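Local coordinates for CELL WALL surface anchor family protein (Streptococcus pneumoniae, PDB 3ZGH), which probably serves as an adhesin, its basic MSCRAMM domain binding keratin 10 at the pneumococcal surface, at residues A[87-92]-A[136-141]; A[108-113]-A[124-129]. All blocks are in the same frame, centred on the assembly; numbering follows the deposited sequence.

Both contacts reach the same antiparallel sheet but do different work. Interaction 2 (108-113 with 124-129) is the central sheet's own bonding: two neighbouring strands of a hairpin, tied by main-chain hydrogen bonds and by the amide of N111, with V109, N111 and S127 buried on one face and K110, N125 and T126 exposed. Interaction 1 (87-92 with 136-141) is more buried overall and joins a loop to the next strand in the sheet through packing and one bridging water. The two meet where S127 OG probably hydrogen-bonds to N140 O and S127 CB touches W138 CD1. Along the chain, interaction 2 is nested within the loop that interaction 1 closes.

Interaction 1 (A[87-92]-A[136-141]); sequences YNSGTS and YTWGNG
S89 lies over one face of the W138 indole in one of the two close-packed parts of this contact. Its CB stands 3.3 Å above the ring plane, displaced toward the rim, and comes 3.5 Å from NE1 of W138. A serine suits this place because it is small enough to let the loop settle on the ring. With chi1 at 55°, S89 OG is tucked between its own backbone N and carbonyl carbon, facing the pyrrole side of the indole; the angle there is too poor for a bond with NE1. The indole N-H points instead within the ring plane to a water, 2.9 Å from W138 NE1, which in turn donates to N88 OD1 at 2.7 Å. N88 uses both ends of its amide: OD1 takes the water, and ND2 bonds S157 OG. W138 also meets the ring of W159. The other close-packed part is the T137 methyl in the bend of the loop: CG2 lies 3.1 Å from T91 O and 3.3 Å from G90 O, while T137 OG1 bonds weakly to Q94 O. The G141 and Y87 side is looser. A CB on G141 would run into S89 OG, and its bare CA allows an approach of 4.0 Å to that OG; G141 O lies obliquely near the Y87 ring. The CB of T91 points away from strand 136-138, and the residue is exposed. Here a loop between two short strands packs on the outermost strand 136-138 of the antiparallel sheet in this keratin-10-binding MSCRAMM domain.

Interaction 2 (A[108-113]-A[124-129]); sequences GVKNYI and YNTSTM. With EDO (1,2-ethanediol), chain G.
An antiparallel beta hairpin, interrupted on its second strand by an extra residue in the manner of a beta bulge, brings V109 opposite S127. These two form a regular hydrogen-bonded pair: V109 N donates to S127 O, and S127 N returns the bond to V109 O. Beyond it K110 alone spans the distance that N125 and T126 take on the partner strand, which breaks the regular exchange of backbone bonds, though T126 CA stays 3.3 Å from V109 O. Y124 N still reaches N111 O, but a water takes the hydrogen of N111 N, donates to Y124 O at 2.6 Å and bonds to T126 OG1. The N111 side chain spans the irregularity from the buried face. With CG anti to the carbonyl carbon (chi1 -64°), its amide reaches toward the second strand, both partners of ND2 lying close to the amide plane: N125 O at 2.8 Å, nearly straight (171°), and S127 OG at 2.8 Å, more bent (143°). S127 OG bonds on to N140 O, a small buried relay to the loop after strand 136-138. Asparagine suits the place because its OD1 binds S157 OG on strand 154-162. V109 CG2 packs against M129 CG at 3.6 Å, beside W138. Toward the turn, I113 CG1 touches Y124 CE2 at 3.6 Å, while N125 N donates to O2 of an ethanediol, probably left from the crystallisation liquor, at 3.0 Å.

Interaction 1 (A[87-92]-A[136-141])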
loop_
_atom_site.group_PDB
_atom_site.type_symbol
_atom_site.label_atom_id
_atom_site.label_comp_id
_atom_site.label_asym_id
_atom_site.label_seq_id
_atom_site.Cartn_x
_atom_site.Cartn_y
_atom_site.Cartn_z
ATOM N N TYR A 87 -9.581 5.557 -1.369
ATOM C CA TYR A 87 -9.071 4.579 -0.386
ATOM C C TYR A 87 -7.832 3.884 -0.951
ATOM O O TYR A 87 -7.695 3.781 -2.174
ATOM C CB TYR A 87 -10.110 3.499 -0.134
ATOM C CG TYR A 87 -11.381 3.944 0.557
ATOM C CD1 TYR A 87 -11.340 4.641 1.760
ATOM C CD2 TYR A 87 -12.625 3.617 0.030
ATOM C CE1 TYR A 87 -12.504 5.001 2.414
ATOM C CE2 TYR A 87 -13.786 3.979 0.664
ATOM C CZ TYR A 87 -13.725 4.677 1.853
ATOM O OH TYR A 87 -14.891 5.031 2.487
ATOM N N ASN A 88 -6.936 3.381 -0.083
ATOM C CA ASN A 88 -5.822 2.529 -0.534
ATOM C C ASN A 88 -6.038 1.052 -0.130
ATOM O O ASN A 88 -5.133 0.229 -0.250
ATOM C CB ASN A 88 -4.484 3.019 0.029
ATOM C CG ASN A 88 -4.364 2.819 1.546
ATOM O OD1 ASN A 88 -5.384 2.633 2.250
ATOM N ND2 ASN A 88 -3.127 2.920 2.062
ATOM N N SER A 89 -7.223 0.709 0.365
ATOM C CA SER A 89 -7.465 -0.678 0.733
ATOM C C SER A 89 -8.872 -1.071 0.373
ATOM O O SER A 89 -9.769 -0.243 0.430
ATOM C CB SER A 89 -7.228 -0.910 2.226
ATOM O OG SER A 89 -8.014 -0.020 2.985
ATOM N N GLY A 90 -9.064 -2.321 -0.024
ATOM C CA GLY A 90 -10.412 -2.800 -0.305
ATOM C C GLY A 90 -11.172 -3.236 0.946
ATOM O O GLY A 90 -10.625 -3.297 2.040
ATOM N N THR A 91 -12.454 -3.530 0.810
ATOM C CA THR A 91 -13.169 -4.151 1.922
ATOM C C THR A 91 -12.769 -5.629 2.005
ATOM O O THR A 91 -11.626 -6.012 1.761
ATOM C CB THR A 91 -14.675 -4.065 1.698
ATOM O OG1 THR A 91 -15.041 -4.873 0.570
ATOM C CG2 THR A 91 -15.098 -2.617 1.452
ATOM N N SER A 92 -13.719 -6.494 2.299
ATOM C CA SER A 92 -13.553 -7.858 1.841
ATOM C C SER A 92 -14.016 -7.889 0.372
ATOM O O SER A 92 -14.619 -8.856 -0.104
ATOM C CB SER A 92 -14.280 -8.823 2.754
ATOM O OG SER A 92 -13.638 -8.815 4.019
ATOM N N TYR A 136 -5.345 -11.724 4.236
ATOM C CA TYR A 136 -5.760 -10.650 5.130
ATOM C C TYR A 136 -6.244 -9.422 4.346
ATOM O O TYR A 136 -5.764 -9.145 3.225
ATOM C CB TYR A 136 -4.566 -10.215 6.006
ATOM C CG TYR A 136 -4.027 -11.278 6.933
ATOM C CD1 TYR A 136 -4.474 -11.375 8.248
ATOM C CD2 TYR A 136 -3.085 -12.186 6.496
ATOM C CE1 TYR A 136 -4.010 -12.358 9.101
ATOM C CE2 TYR A 136 -2.593 -13.181 7.351
ATOM C CZ TYR A 136 -3.066 -13.258 8.649
ATOM O OH TYR A 136 -2.586 -14.231 9.503
ATOM N N THR A 137 -7.157 -8.668 4.949
ATOM C CA THR A 137 -7.395 -7.280 4.542
ATOM C C THR A 137 -7.448 -6.450 5.811
ATOM O O THR A 137 -7.327 -6.984 6.910
ATOM C CB THR A 137 -8.746 -7.090 3.815
ATOM O OG1 THR A 137 -9.040 -8.236 3.016
ATOM C CG2 THR A 137 -8.716 -5.861 2.917
ATOM N N TRP A 138 -7.641 -5.146 5.679
ATOM C CA TRP A 138 -7.892 -4.335 6.847
ATOM C C TRP A 138 -9.063 -3.380 6.639
ATOM O O TRP A 138 -9.462 -3.105 5.504
ATOM C CB TRP A 138 -6.621 -3.611 7.287
ATOM C CG TRP A 138 -6.043 -2.573 6.328
ATOM C CD1 TRP A 138 -6.371 -1.241 6.254
ATOM C CD2 TRP A 138 -5.005 -2.776 5.357
ATOM N NE1 TRP A 138 -5.595 -0.613 5.299
ATOM C CE2 TRP A 138 -4.754 -1.543 4.736
ATOM C CE3 TRP A 138 -4.258 -3.899 4.960
ATOM C CZ2 TRP A 138 -3.804 -1.392 3.731
ATOM C CZ3 TRP A 138 -3.317 -3.752 3.970
ATOM C CH2 TRP A 138 -3.087 -2.512 3.367
ATOM N N GLY A 139 -9.629 -2.922 7.755
ATOM C CA GLY A 139 -10.771 -2.018 7.754
ATOM C C GLY A 139 -10.471 -0.713 8.482
ATOM O O GLY A 139 -9.316 -0.420 8.804
ATOM N N ASN A 140 -11.505 0.078 8.753
ATOM C CA ASN A 140 -11.283 1.456 9.168
ATOM C C ASN A 140 -10.236 2.051 8.225
ATOM O O ASN A 140 -9.256 2.664 8.671
ATOM C CB ASN A 140 -10.796 1.525 10.623
ATOM C CG ASN A 140 -11.929 1.360 11.639
ATOM O OD1 ASN A 140 -13.083 1.698 11.364
ATOM N ND2 ASN A 140 -11.593 0.851 12.823
ATOM N N GLY A 141 -10.443 1.842 6.921
ATOM C CA GLY A 141 -9.451 2.223 5.917
ATOM C C GLY A 141 -9.419 3.734 5.767
ATOM O O GLY A 141 -10.464 4.405 5.770
HETATM O O HOH W 1 -5.744 2.279 4.917
#

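Interaction 2 (A[108-113]-A[124-129])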
loop_
_atom_site.group_PDB
_atom_site.type_symbol
_atom_site.label_atom_id
_atom_site.label_comp_id
_atom_site.label_asym_id
_atom_site.label_seq_id
_atom_site.Cartn_x
_atom_site.Cartn_y
_atom_site.Cartn_z
ATOM N N GLY A 108 -1.013 -4.111 13.863
ATOM C CA GLY A 108 -1.916 -3.063 13.420
ATOM C C GLY A 108 -1.305 -2.363 12.203
ATOM O O GLY A 108 -0.070 -2.377 11.990
ATOM N N VAL A 109 -2.175 -1.747 11.400
ATOM C CA VAL A 109 -1.749 -1.047 10.201
ATOM C C VAL A 109 -1.830 0.455 10.483
ATOM O O VAL A 109 -2.945 1.002 10.666
ATOM C CB VAL A 109 -2.668 -1.406 9.032
ATOM C CG1 VAL A 109 -2.306 -0.620 7.769
ATOM C CG2 VAL A 109 -2.623 -2.910 8.756
ATOM N N LYS A 110 -0.681 1.127 10.558
ATOM C CA LYS A 110 -0.692 2.569 10.739
ATOM C C LYS A 110 -1.091 3.193 9.407
ATOM O O LYS A 110 -0.737 2.664 8.334
ATOM C CB LYS A 110 0.688 3.056 11.157
ATOM C CG LYS A 110 1.118 2.598 12.571
ATOM C CD LYS A 110 2.457 3.228 12.938
ATOM C CE LYS A 110 3.101 2.585 14.178
ATOM N NZ LYS A 110 2.282 2.725 15.423
ATOM N N ASN A 111 -1.863 4.268 9.459
ATOM C CA ASN A 111 -2.243 5.011 8.238
ATOM C C ASN A 111 -1.851 6.467 8.395
ATOM O O ASN A 111 -2.046 7.052 9.477
ATOM C CB ASN A 111 -3.758 4.956 8.037
ATOM C CG ASN A 111 -4.258 3.568 7.788
ATOM O OD1 ASN A 111 -3.924 2.965 6.783
ATOM N ND2 ASN A 111 -5.090 3.061 8.681
ATOM N N TYR A 112 -1.329 7.063 7.342
ATOM C CA TYR A 112 -0.883 8.441 7.411
ATOM C C TYR A 112 -0.743 9.037 6.030
ATOM O O TYR A 112 -0.717 8.309 5.047
ATOM C CB TYR A 112 0.421 8.590 8.222
ATOM C CG TYR A 112 1.546 7.647 7.924
ATOM C CD1 TYR A 112 2.670 8.085 7.225
ATOM C CD2 TYR A 112 1.525 6.328 8.380
ATOM C CE1 TYR A 112 3.759 7.201 6.942
ATOM C CE2 TYR A 112 2.606 5.443 8.105
ATOM C CZ TYR A 112 3.714 5.899 7.382
ATOM O OH TYR A 112 4.790 5.070 7.106
ATOM N N ILE A 113 -0.725 10.370 5.961
ATOM C CA ILE A 113 -0.462 11.069 4.727
ATOM C C ILE A 113 1.028 11.380 4.711
ATOM O O ILE A 113 1.587 11.832 5.733
ATOM C CB ILE A 113 -1.270 12.373 4.644
ATOM C CG1 ILE A 113 -2.776 12.066 4.670
ATOM C CG2 ILE A 113 -0.898 13.174 3.385
ATOM C CD1 ILE A 113 -3.258 11.326 3.431
ATOM N N TYR A 124 -3.485 9.137 10.674
ATOM C CA TYR A 124 -4.890 8.752 10.784
ATOM C C TYR A 124 -5.030 7.527 11.701
ATOM O O TYR A 124 -4.039 7.031 12.212
ATOM C CB TYR A 124 -5.424 8.418 9.391
ATOM C CG TYR A 124 -5.725 9.618 8.497
ATOM C CD1 TYR A 124 -6.416 10.724 9.000
ATOM C CD2 TYR A 124 -5.353 9.633 7.138
ATOM C CE1 TYR A 124 -6.717 11.803 8.195
ATOM C CE2 TYR A 124 -5.654 10.726 6.318
ATOM C CZ TYR A 124 -6.349 11.810 6.862
ATOM O OH TYR A 124 -6.680 12.932 6.099
ATOM N N ASN A 125 -6.253 7.042 11.904
ATOM C CA ASN A 125 -6.497 5.885 12.767
ATOM C C ASN A 125 -5.721 4.662 12.314
ATOM O O ASN A 125 -5.596 4.417 11.100
ATOM C CB ASN A 125 -7.975 5.501 12.762
ATOM C CG ASN A 125 -8.887 6.583 13.394
ATOM O OD1 ASN A 125 -8.450 7.379 14.231
ATOM N ND2 ASN A 125 -10.157 6.587 12.993
ATOM N N THR A 126 -5.237 3.878 13.280
ATOM C CA THR A 126 -4.622 2.576 13.004
ATOM C C THR A 126 -5.682 1.527 12.703
ATOM O O THR A 126 -6.633 1.383 13.453
ATOM C CB THR A 126 -3.788 2.101 14.214
ATOM O OG1 THR A 126 -2.662 2.970 14.363
ATOM C CG2 THR A 126 -3.277 0.646 14.026
ATOM N N SER A 127 -5.517 0.784 11.620
ATOM C CA SER A 127 -6.495 -0.231 11.246
ATOM C C SER A 127 -6.111 -1.591 11.787
ATOM O O SER A 127 -4.935 -1.852 12.063
ATOM C CB SER A 127 -6.574 -0.335 9.725
ATOM O OG SER A 127 -6.848 0.933 9.148
ATOM N N THR A 128 -7.090 -2.483 11.879
ATOM C CA THR A 128 -6.846 -3.845 12.342
ATOM C C THR A 128 -6.964 -4.815 11.165
ATOM O O THR A 128 -7.915 -4.768 10.398
ATOM C CB THR A 128 -7.852 -4.226 13.460
ATOM O OG1 THR A 128 -7.678 -3.341 14.576
ATOM C CG2 THR A 128 -7.651 -5.676 13.907
ATOM N N MET A 129 -5.965 -5.663 10.978
ATOM C CA MET A 129 -6.049 -6.693 9.944
ATOM C C MET A 129 -6.950 -7.834 10.378
ATOM O O MET A 129 -6.933 -8.244 11.535
ATOM C CB MET A 129 -4.676 -7.243 9.632
ATOM C CG MET A 129 -3.821 -6.288 8.863
ATOM S SD MET A 129 -3.162 -7.062 7.397
ATOM C CE MET A 129 -1.694 -6.044 7.190
HETATM C C1 EDO G . -9.587 7.233 9.201
HETATM O O1 EDO G . -10.944 7.073 8.754
HETATM C C2 EDO G . -9.352 8.666 9.674
HETATM O O2 EDO G . -8.610 8.672 10.911
HETATM O O HOH W 2 -2.133 5.221 12.237
#